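Local coordinates for protein 3-dehydroshikimate dehydratase (Bacillus anthracis, PDB 3DX5) that converts 3-dehydroshikimate to 3,4-dihydroxybenzoate with the help of a manganese ion, a step in the biosynthesis of the siderophore petrobactin, at residues Gln22-Glu30 against Lys260-Lys268; Asn99-Ser110 against Tyr138-Thr149. All blocks are in the same frame, centred on the assembly; numbering follows the deposited sequence. Where two conformers were deposited one is given.

Contact 1. Residues Gln22-Glu30 against Lys260-Lys268; sequences QFAYENGFE and KDILKAEMK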
loop_
_atom_site.group_PDB
_atom_site.type_symbol
_atom_site.label_atom_id
_atom_site.label_comp_id
_atom_site.label_asym_id
_atom_site.label_seq_id
_atom_site.Cartn_x
_atom_site.Cartn_y
_atom_site.Cartn_z
ATOM N N GLN A 22 13.063 -9.114 -14.624
ATOM C CA GLN A 22 13.285 -10.492 -15.110
ATOM C C GLN A 22 11.929 -11.183 -15.377
ATOM O O GLN A 22 11.758 -11.842 -16.401
ATOM C CB GLN A 22 14.124 -11.313 -14.101
ATOM C CG GLN A 22 14.389 -12.782 -14.523
ATOM C CD GLN A 22 15.028 -12.886 -15.917
ATOM O OE1 GLN A 22 15.946 -12.134 -16.256
ATOM N NE2 GLN A 22 14.548 -13.830 -16.719
ATOM N N PHE A 23 10.982 -11.045 -14.451
ATOM C CA PHE A 23 9.642 -11.585 -14.672
ATOM C C PHE A 23 8.983 -10.988 -15.937
ATOM O O PHE A 23 8.371 -11.703 -16.729
ATOM C CB PHE A 23 8.760 -11.345 -13.457
ATOM C CG PHE A 23 7.357 -11.812 -13.638
ATOM C CD1 PHE A 23 7.017 -13.151 -13.407
ATOM C CD2 PHE A 23 6.363 -10.926 -14.059
ATOM C CE1 PHE A 23 5.680 -13.599 -13.594
ATOM C CE2 PHE A 23 5.047 -11.359 -14.259
ATOM C CZ PHE A 23 4.706 -12.696 -14.012
ATOM N N ALA A 24 9.098 -9.672 -16.116
ATOM C CA ALA A 24 8.519 -9.044 -17.299
ATOM C C ALA A 24 9.120 -9.640 -18.563
ATOM O O ALA A 24 8.410 -9.927 -19.524
ATOM C CB ALA A 24 8.697 -7.507 -17.280
ATOM N N TYR A 25 10.435 -9.822 -18.544
ATOM C CA TYR A 25 11.167 -10.253 -19.715
ATOM C C TYR A 25 10.794 -11.698 -20.084
ATOM O O TYR A 25 10.471 -12.007 -21.220
ATOM C CB TYR A 25 12.667 -10.122 -19.425
ATOM C CG TYR A 25 13.611 -10.726 -20.436
ATOM C CD1 TYR A 25 13.481 -10.457 -21.803
ATOM C CD2 TYR A 25 14.661 -11.554 -20.011
ATOM C CE1 TYR A 25 14.380 -11.024 -22.741
ATOM C CE2 TYR A 25 15.560 -12.112 -20.929
ATOM C CZ TYR A 25 15.399 -11.843 -22.288
ATOM O OH TYR A 25 16.280 -12.387 -23.185
ATOM N N GLU A 26 10.783 -12.576 -19.103
ATOM C CA GLU A 26 10.556 -13.975 -19.426
ATOM C C GLU A 26 9.102 -14.257 -19.836
ATOM O O GLU A 26 8.837 -15.280 -20.453
ATOM C CB GLU A 26 11.058 -14.883 -18.293
ATOM C CG GLU A 26 10.268 -14.805 -17.040
ATOM C CD GLU A 26 11.026 -15.395 -15.810
ATOM O OE1 GLU A 26 10.358 -15.568 -14.759
ATOM O OE2 GLU A 26 12.261 -15.654 -15.889
ATOM N N ASN A 27 8.179 -13.342 -19.506
ATOM C CA ASN A 27 6.784 -13.503 -19.891
ATOM C C ASN A 27 6.353 -12.716 -21.137
ATOM O O ASN A 27 5.171 -12.685 -21.437
ATOM C CB ASN A 27 5.853 -13.225 -18.689
ATOM C CG ASN A 27 5.900 -14.358 -17.670
ATOM O OD1 ASN A 27 5.283 -15.403 -17.864
ATOM N ND2 ASN A 27 6.689 -14.184 -16.623
ATOM N N GLY A 28 7.287 -12.087 -21.857
ATOM C CA GLY A 28 6.931 -11.445 -23.133
ATOM C C GLY A 28 6.303 -10.052 -23.016
ATOM O O GLY A 28 5.807 -9.516 -23.997
ATOM N N PHE A 29 6.312 -9.443 -21.829
ATOM C CA PHE A 29 5.952 -8.025 -21.739
ATOM C C PHE A 29 6.990 -7.192 -22.477
ATOM O O PHE A 29 8.174 -7.548 -22.527
ATOM C CB PHE A 29 5.896 -7.552 -20.305
ATOM C CG PHE A 29 4.769 -8.138 -19.528
ATOM C CD1 PHE A 29 3.492 -7.561 -19.583
ATOM C CD2 PHE A 29 4.955 -9.302 -18.799
ATOM C CE1 PHE A 29 2.428 -8.114 -18.859
ATOM C CE2 PHE A 29 3.915 -9.853 -18.070
ATOM C CZ PHE A 29 2.642 -9.247 -18.086
ATOM N N GLU A 30 6.567 -6.076 -23.042
ATOM C CA GLU A 30 7.535 -5.180 -23.660
ATOM C C GLU A 30 7.682 -3.868 -22.933
ATOM O O GLU A 30 8.442 -2.980 -23.357
ATOM C CB GLU A 30 7.162 -4.943 -25.115
ATOM C CG GLU A 30 7.530 -6.144 -25.963
ATOM C CD GLU A 30 7.032 -5.974 -27.377
ATOM O OE1 GLU A 30 7.424 -5.019 -28.064
ATOM O OE2 GLU A 30 6.198 -6.777 -27.778
ATOM N N LYS A 260 2.034 -12.788 -9.947
ATOM C CA LYS A 260 2.883 -13.485 -10.900
ATOM C C LYS A 260 2.166 -14.615 -11.643
ATOM O O LYS A 260 2.293 -14.724 -12.869
ATOM C CB LYS A 260 4.155 -14.022 -10.225
ATOM C CG LYS A 260 5.201 -12.981 -10.003
ATOM C CD LYS A 260 6.347 -13.686 -9.256
ATOM C CE LYS A 260 7.640 -12.923 -9.258
ATOM N NZ LYS A 260 8.575 -13.679 -8.359
ATOM N N ASP A 261 1.402 -15.429 -10.910
ATOM C CA ASP A 261 0.622 -16.497 -11.540
ATOM C C ASP A 261 -0.394 -15.951 -12.515
ATOM O O ASP A 261 -0.535 -16.482 -13.623
ATOM C CB ASP A 261 -0.133 -17.326 -10.498
ATOM C CG ASP A 261 0.788 -18.228 -9.691
ATOM O OD1 ASP A 261 1.863 -18.643 -10.203
ATOM O OD2 ASP A 261 0.436 -18.520 -8.522
ATOM N N ILE A 262 -1.135 -14.931 -12.082
ATOM C CA ILE A 262 -2.196 -14.349 -12.920
ATOM C C ILE A 262 -1.594 -13.740 -14.185
ATOM O O ILE A 262 -2.100 -13.962 -15.290
ATOM C CB ILE A 262 -2.997 -13.274 -12.150
ATOM C CG1 ILE A 262 -3.781 -13.919 -10.982
ATOM C CG2 ILE A 262 -3.877 -12.462 -13.095
ATOM C CD1 ILE A 262 -4.864 -14.927 -11.404
ATOM N N LEU A 263 -0.515 -12.971 -14.012
ATOM C CA LEU A 263 0.121 -12.249 -15.138
ATOM C C LEU A 263 0.736 -13.226 -16.147
ATOM O O LEU A 263 0.581 -13.066 -17.363
ATOM C CB LEU A 263 1.193 -11.284 -14.617
ATOM C CG LEU A 263 0.554 -10.072 -13.898
ATOM C CD1 LEU A 263 1.652 -9.166 -13.251
ATOM C CD2 LEU A 263 -0.292 -9.225 -14.869
ATOM N N LYS A 264 1.430 -14.235 -15.626
ATOM C CA LYS A 264 2.016 -15.248 -16.465
ATOM C C LYS A 264 0.898 -15.952 -17.300
ATOM O O LYS A 264 1.021 -16.091 -18.525
ATOM C CB LYS A 264 2.803 -16.229 -15.581
ATOM C CG LYS A 264 3.283 -17.535 -16.308
ATOM C CD LYS A 264 4.277 -18.339 -15.433
ATOM C CE LYS A 264 4.454 -19.715 -16.030
ATOM N NZ LYS A 264 5.647 -20.446 -15.476
ATOM N N ALA A 265 -0.191 -16.366 -16.643
ATOM C CA ALA A 265 -1.281 -17.014 -17.360
ATOM C C ALA A 265 -1.919 -16.093 -18.415
ATOM O O ALA A 265 -2.242 -16.559 -19.543
ATOM C CB ALA A 265 -2.346 -17.597 -16.391
ATOM N N GLU A 266 -2.104 -14.816 -18.060
ATOM C CA GLU A 266 -2.680 -13.821 -18.974
ATOM C C GLU A 266 -1.894 -13.708 -20.277
ATOM O O GLU A 266 -2.471 -13.722 -21.369
ATOM C CB GLU A 266 -2.802 -12.439 -18.307
ATOM C CG GLU A 266 -3.784 -12.388 -17.156
ATOM C CD GLU A 266 -5.223 -12.537 -17.602
ATOM O OE1 GLU A 266 -5.581 -13.590 -18.180
ATOM O OE2 GLU A 266 -6.009 -11.595 -17.364
HETATM N N MSE A 267 -0.576 -13.650 -20.165
HETATM C CA MSE A 267 0.261 -13.431 -21.346
HETATM C C MSE A 267 0.216 -14.622 -22.291
HETATM O O MSE A 267 0.311 -14.444 -23.505
HETATM C CB MSE A 267 1.681 -13.027 -20.972
HETATM C CG MSE A 267 1.777 -11.598 -20.440
HETATM SE SE MSE A 267 1.333 -10.242 -21.757
HETATM C CE MSE A 267 2.733 -10.516 -23.067
ATOM N N LYS A 268 0.071 -15.835 -21.749
ATOM C CA LYS A 268 -0.041 -17.008 -22.608
ATOM C C LYS A 268 -1.333 -16.930 -23.399
ATOM O O LYS A 268 -1.355 -17.264 -24.612
ATOM C CB LYS A 268 -0.031 -18.310 -21.780
ATOM C CG LYS A 268 1.220 -18.518 -20.878
ATOM C CD LYS A 268 1.203 -19.904 -20.231
ATOM C CE LYS A 268 2.372 -20.096 -19.253
ATOM N NZ LYS A 268 2.290 -21.469 -18.636
HETATM O O HOH W 1 3.535 -16.108 -19.779
#
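Phe23 packs against Lys260 and Leu263, and Met267 against Phe29, where the end of helix 17-26 meets helix 259-272; Phe23 and Met267 bury the most surface. The Phe23 ring, carried toward the other helix with CG anti to its backbone N (chi1 177°), is held on both faces. Lys260 lays its aliphatic stem over one of them, a CH-pi contact with CG 4.0 Å from the ring centroid. Over the opposite face lies the amide nitrogen ND2 of Asn27, while Leu263 CB meets the ring edge, 3.8 Å from Phe23 CZ. Met267, a selenomethionine here, bends at chi2 and chi3 and passes across one face of Phe29: CG and SE stand 3.8 and 4.1 Å from that ring's centroid, giving a Met-aromatic contact beside a CH-pi one. Its methyl CE ends 3.4 Å from Gly28 O.

Asn27 lies between the Phe23 and Met267 contacts: its ND2 donates to Phe23 O at 3.0 Å, its backbone N reaches the same oxygen from the other face of the carbonyl plane, and its backbone O meets Met267 CB. OD1 rests against the stem of Lys264 and takes a hydrogen bond from a water that also donates to Lys264 O, bridging segments that share no direct hydrogen bond. Gly28, at positive phi, is the C' residue of a Schellman motif ending helix 17-26; the 22-26 segment runs at 22° to 260-268, the axes approaching to 11.0 Å. The first and last helices of the shell thus pack side by side outside strands 2-6 and 249-252, closing the ring of a TIM barrel.

Contact 2. Residues Asn99-Ser110 against Tyr138-Thr149; sequences NKIRTFAGQKGS and YVLLETHPNTLT. With MN (manganese (II) ion), chain B; DHB (3,4-dihydroxybenzoic acid), chain D.
Glu142 OE1 accepts a hydrogen bond from Arg102 NH2, 2.7 Å away, as part of a salt bridge; the donor stands 39° out of the carboxylate plane, whereas the acceptor lies in the guanidinium plane. The other oxygen, Glu142 OE2, binds manganese at 2.1 Å, and O3 of 3,4-dihydroxybenzoic acid binds the same ion. Bends at chi2 and chi3 bring the Arg102 guanidinium back to the ligand carboxylate, whose O2 accepts from NH2 at 2.8 Å and more weakly from NH1. Phe104 covers one guanidinium face with CE2 and turns its CE1 edge to the face of His144, 3.4 Å from His144 CG, with the planes at 51°. His144, the inferred proton acceptor, puts NE2 2.9 Å from ligand O3.

The strands that carry this site pair in parallel from Lys100-Tyr138 to Thr103-Leu141. Farther on, Leu148 N donates to Ala105 O at 2.8 Å, and a water joins Ala105 N, Glu142 O and Thr147 OG1. Asp172, His198 and Glu253 complete the protein's share of the metal site. Strands 100-103 and 138-142, joined through helix 115-134 as a beta-alpha-beta unit, lie between strands 64-68 and 167-172 in the barrel; Phe132 of that helix packs on Ile101 and Val139, and Leu158 of helix 152-162 on Ala105 and Leu141.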
loop_
_atom_site.group_PDB
_atom_site.type_symbol
_atom_site.label_atom_id
_atom_site.label_comp_id
_atom_site.label_asym_id
_atom_site.label_seq_id
_atom_site.Cartn_x
_atom_site.Cartn_y
_atom_site.Cartn_z
ATOM N N ASN A 99 8.402 9.395 -21.436
ATOM C CA ASN A 99 7.867 10.732 -21.634
ATOM C C ASN A 99 6.420 10.864 -21.142
ATOM O O ASN A 99 5.712 11.793 -21.579
ATOM C CB ASN A 99 7.971 11.133 -23.121
ATOM C CG ASN A 99 7.048 10.301 -24.025
ATOM O OD1 ASN A 99 6.510 9.247 -23.623
ATOM N ND2 ASN A 99 6.827 10.791 -25.236
ATOM N N LYS A 100 5.954 9.968 -20.257
ATOM C CA LYS A 100 4.558 10.042 -19.796
ATOM C C LYS A 100 4.419 9.933 -18.279
ATOM O O LYS A 100 5.120 9.119 -17.635
ATOM C CB LYS A 100 3.714 8.906 -20.429
ATOM C CG LYS A 100 3.759 8.847 -21.940
ATOM C CD LYS A 100 2.970 7.643 -22.495
ATOM C CE LYS A 100 3.140 7.532 -24.019
ATOM N NZ LYS A 100 4.567 7.370 -24.454
ATOM N N ILE A 101 3.516 10.754 -17.723
ATOM C CA ILE A 101 3.136 10.772 -16.316
ATOM C C ILE A 101 1.607 10.627 -16.191
ATOM O O ILE A 101 0.841 11.444 -16.731
ATOM C CB ILE A 101 3.517 12.112 -15.618
ATOM C CG1 ILE A 101 5.023 12.388 -15.706
ATOM C CG2 ILE A 101 3.046 12.118 -14.152
ATOM C CD1 ILE A 101 5.958 11.227 -15.195
ATOM N N ARG A 102 1.165 9.621 -15.445
ATOM C CA ARG A 102 -0.252 9.402 -15.244
ATOM C C ARG A 102 -0.703 10.159 -13.988
ATOM O O ARG A 102 -0.062 10.090 -12.935
ATOM C CB ARG A 102 -0.499 7.885 -15.075
ATOM C CG ARG A 102 -1.983 7.417 -14.931
ATOM C CD ARG A 102 -2.709 7.794 -13.587
ATOM N NE ARG A 102 -2.041 7.458 -12.319
ATOM C CZ ARG A 102 -2.140 6.277 -11.714
ATOM N NH1 ARG A 102 -1.512 6.072 -10.546
ATOM N NH2 ARG A 102 -2.864 5.300 -12.286
ATOM N N THR A 103 -1.805 10.881 -14.099
ATOM C CA THR A 103 -2.426 11.483 -12.922
ATOM C C THR A 103 -3.937 11.389 -13.027
ATOM O O THR A 103 -4.465 10.917 -14.044
ATOM C CB THR A 103 -1.933 12.940 -12.660
ATOM O OG1 THR A 103 -2.375 13.360 -11.364
ATOM C CG2 THR A 103 -2.481 13.946 -13.704
ATOM N N PHE A 104 -4.620 11.770 -11.956
ATOM C CA PHE A 104 -6.086 11.749 -11.887
ATOM C C PHE A 104 -6.588 13.172 -11.878
ATOM O O PHE A 104 -5.903 14.062 -11.365
ATOM C CB PHE A 104 -6.560 11.007 -10.629
ATOM C CG PHE A 104 -6.239 9.535 -10.668
ATOM C CD1 PHE A 104 -6.979 8.670 -11.471
ATOM C CD2 PHE A 104 -5.167 9.023 -9.947
ATOM C CE1 PHE A 104 -6.669 7.324 -11.545
ATOM C CE2 PHE A 104 -4.867 7.658 -10.001
ATOM C CZ PHE A 104 -5.604 6.824 -10.799
ATOM N N ALA A 105 -7.767 13.409 -12.432
ATOM C CA ALA A 105 -8.298 14.760 -12.507
ATOM C C ALA A 105 -9.299 14.956 -11.382
ATOM O O ALA A 105 -10.504 14.782 -11.564
ATOM C CB ALA A 105 -8.953 15.006 -13.860
ATOM N N GLY A 106 -8.791 15.312 -10.216
ATOM C CA GLY A 106 -9.642 15.579 -9.065
ATOM C C GLY A 106 -9.951 14.347 -8.243
ATOM O O GLY A 106 -9.590 13.239 -8.618
ATOM N N GLN A 107 -10.639 14.562 -7.127
ATOM C CA GLN A 107 -10.877 13.519 -6.132
ATOM C C GLN A 107 -12.383 13.376 -5.838
ATOM O O GLN A 107 -12.764 12.826 -4.807
ATOM C CB GLN A 107 -10.166 13.875 -4.807
ATOM C CG GLN A 107 -8.632 13.990 -4.838
ATOM C CD GLN A 107 -8.070 14.553 -3.511
ATOM O OE1 GLN A 107 -8.431 15.655 -3.069
ATOM N NE2 GLN A 107 -7.202 13.789 -2.880
ATOM N N LYS A 108 -13.233 13.913 -6.708
ATOM C CA LYS A 108 -14.685 13.662 -6.628
ATOM C C LYS A 108 -15.243 13.678 -8.028
ATOM O O LYS A 108 -14.596 14.196 -8.962
ATOM C CB LYS A 108 -15.395 14.694 -5.747
ATOM C CG LYS A 108 -15.359 16.109 -6.330
ATOM C CD LYS A 108 -15.896 17.123 -5.313
ATOM C CE LYS A 108 -15.785 18.526 -5.860
ATOM N NZ LYS A 108 -16.574 19.489 -5.021
ATOM N N GLY A 109 -16.423 13.085 -8.166
ATOM C CA GLY A 109 -17.117 12.945 -9.445
ATOM C C GLY A 109 -17.423 14.271 -10.129
ATOM O O GLY A 109 -17.617 15.274 -9.455
ATOM N N SER A 110 -17.486 14.272 -11.464
ATOM C CA SER A 110 -17.765 15.510 -12.218
ATOM C C SER A 110 -19.057 16.190 -11.794
ATOM O O SER A 110 -19.125 17.418 -11.776
ATOM C CB SER A 110 -17.812 15.248 -13.732
ATOM O OG SER A 110 -18.717 14.194 -14.015
ATOM N N TYR A 138 4.259 14.128 -21.616
ATOM C CA TYR A 138 2.806 14.186 -21.681
ATOM C C TYR A 138 2.206 13.851 -20.341
ATOM O O TYR A 138 2.690 12.922 -19.637
ATOM C CB TYR A 138 2.260 13.223 -22.738
ATOM C CG TYR A 138 2.734 13.580 -24.132
ATOM C CD1 TYR A 138 2.065 14.557 -24.891
ATOM C CD2 TYR A 138 3.899 13.014 -24.654
ATOM C CE1 TYR A 138 2.519 14.934 -26.159
ATOM C CE2 TYR A 138 4.365 13.379 -25.943
ATOM C CZ TYR A 138 3.647 14.325 -26.681
ATOM O OH TYR A 138 4.092 14.697 -27.919
ATOM N N VAL A 139 1.126 14.577 -20.022
ATOM C CA VAL A 139 0.319 14.308 -18.843
ATOM C C VAL A 139 -0.895 13.487 -19.274
ATOM O O VAL A 139 -1.753 13.966 -20.026
ATOM C CB VAL A 139 -0.152 15.647 -18.183
ATOM C CG1 VAL A 139 -1.085 15.384 -16.982
ATOM C CG2 VAL A 139 1.045 16.458 -17.788
ATOM N N LEU A 140 -0.994 12.256 -18.782
ATOM C CA LEU A 140 -2.131 11.407 -19.100
ATOM C C LEU A 140 -3.109 11.363 -17.946
ATOM O O LEU A 140 -2.763 10.895 -16.842
ATOM C CB LEU A 140 -1.670 9.978 -19.394
ATOM C CG LEU A 140 -1.149 9.728 -20.817
ATOM C CD1 LEU A 140 0.195 10.506 -21.063
ATOM C CD2 LEU A 140 -0.973 8.250 -21.055
ATOM N N LEU A 141 -4.339 11.812 -18.191
ATOM C CA LEU A 141 -5.379 11.655 -17.192
ATOM C C LEU A 141 -5.976 10.287 -17.367
ATOM O O LEU A 141 -6.270 9.860 -18.492
ATOM C CB LEU A 141 -6.488 12.724 -17.361
ATOM C CG LEU A 141 -6.014 14.187 -17.322
ATOM C CD1 LEU A 141 -7.223 15.134 -17.575
ATOM C CD2 LEU A 141 -5.294 14.534 -16.022
ATOM N N GLU A 142 -6.153 9.595 -16.261
ATOM C CA GLU A 142 -6.751 8.261 -16.290
ATOM C C GLU A 142 -8.292 8.388 -16.174
ATOM O O GLU A 142 -8.781 9.182 -15.396
ATOM C CB GLU A 142 -6.151 7.410 -15.156
ATOM C CG GLU A 142 -6.650 5.978 -15.171
ATOM C CD GLU A 142 -5.729 5.060 -14.424
ATOM O OE1 GLU A 142 -4.495 5.251 -14.465
ATOM O OE2 GLU A 142 -6.252 4.133 -13.804
ATOM N N THR A 143 -9.045 7.655 -16.983
ATOM C CA THR A 143 -10.499 7.637 -16.871
ATOM C C THR A 143 -10.883 6.822 -15.602
ATOM O O THR A 143 -10.574 5.624 -15.499
ATOM C CB THR A 143 -11.138 7.031 -18.126
ATOM O OG1 THR A 143 -10.522 5.777 -18.378
ATOM C CG2 THR A 143 -10.919 7.947 -19.406
ATOM N N HIS A 144 -11.529 7.498 -14.653
ATOM C CA HIS A 144 -11.795 6.981 -13.312
ATOM C C HIS A 144 -13.085 7.512 -12.698
ATOM O O HIS A 144 -13.373 8.702 -12.848
ATOM C CB HIS A 144 -10.676 7.417 -12.367
ATOM C CG HIS A 144 -9.924 6.270 -11.814
ATOM N ND1 HIS A 144 -9.806 6.036 -10.463
ATOM C CD2 HIS A 144 -9.327 5.224 -12.441
ATOM C CE1 HIS A 144 -9.091 4.940 -10.280
ATOM N NE2 HIS A 144 -8.795 4.426 -11.467
ATOM N N PRO A 145 -13.854 6.626 -12.003
ATOM C CA PRO A 145 -15.015 7.095 -11.244
ATOM C C PRO A 145 -14.546 8.060 -10.128
ATOM O O PRO A 145 -13.366 8.041 -9.716
ATOM C CB PRO A 145 -15.617 5.806 -10.658
ATOM C CG PRO A 145 -14.408 4.858 -10.576
ATOM C CD PRO A 145 -13.590 5.184 -11.783
ATOM N N ASN A 146 -15.442 8.936 -9.693
ATOM C CA ASN A 146 -15.093 9.886 -8.613
ATOM C C ASN A 146 -13.970 10.852 -8.984
ATOM O O ASN A 146 -13.193 11.269 -8.132
ATOM C CB ASN A 146 -14.834 9.120 -7.276
ATOM C CG ASN A 146 -16.024 8.218 -6.907
ATOM O OD1 ASN A 146 -15.903 6.990 -6.789
ATOM N ND2 ASN A 146 -17.192 8.817 -6.834
ATOM N N THR A 147 -13.871 11.166 -10.277
ATOM C CA THR A 147 -12.955 12.195 -10.784
ATOM C C THR A 147 -13.681 12.963 -11.892
ATOM O O THR A 147 -14.822 12.620 -12.233
ATOM C CB THR A 147 -11.637 11.618 -11.354
ATOM O OG1 THR A 147 -11.883 11.043 -12.635
ATOM C CG2 THR A 147 -10.984 10.574 -10.398
ATOM N N LEU A 148 -13.035 13.970 -12.470
ATOM C CA LEU A 148 -13.628 14.697 -13.608
ATOM C C LEU A 148 -13.752 13.838 -14.868
ATOM O O LEU A 148 -14.548 14.147 -15.783
ATOM C CB LEU A 148 -12.846 15.978 -13.910
ATOM C CG LEU A 148 -13.051 17.127 -12.873
ATOM C CD1 LEU A 148 -11.891 18.119 -12.957
ATOM C CD2 LEU A 148 -14.397 17.872 -13.056
ATOM N N THR A 149 -13.001 12.739 -14.912
ATOM C CA THR A 149 -13.062 11.827 -16.074
ATOM C C THR A 149 -13.964 10.613 -15.807
ATOM O O THR A 149 -13.735 9.518 -16.338
ATOM C CB THR A 149 -11.673 11.328 -16.466
ATOM O OG1 THR A 149 -11.114 10.593 -15.370
ATOM C CG2 THR A 149 -10.745 12.499 -16.796
HETATM MN MN MN B . -6.316 2.057 -13.845
HETATM C C1 DHB D . -5.474 3.006 -9.153
HETATM C C2 DHB D . -5.829 2.765 -10.477
HETATM C C3 DHB D . -7.056 2.168 -10.783
HETATM O O3 DHB D . -7.478 1.903 -12.060
HETATM C C4 DHB D . -7.965 1.836 -9.683
HETATM O O4 DHB D . -9.145 1.269 -10.019
HETATM C C5 DHB D . -7.612 2.110 -8.365
HETATM C C6 DHB D . -6.356 2.693 -8.115
HETATM C C DHB D . -4.123 3.635 -8.857
HETATM O O1 DHB D . -3.743 3.925 -7.718
HETATM O O2 DHB D . -3.281 3.875 -9.860
HETATM O O HOH W 2 -9.087 10.982 -13.311
#

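In the fold
Contacts 1 and 2 lie on opposite sides of the chain's centre, their own centres 27 Å apart and their nearest atoms about 11 Å apart, so they do not touch. Contact 2 falls within the chain between the two segments of contact 1, which joins the beginning and end of the barrel. Contact 2 brings Arg102, Phe104, Glu142 and His144 directly into the pocket, whereas contact 1 belongs to the outer helical layer: the Leu263 side chain is about 13 Å from the manganese and about 14 Å from the ligand. Strand 249-252 intervenes, its Leu252 packing against Phe29 and Leu263. Just beyond that strand, Glu253 binds the same ion as Glu142 of contact 2.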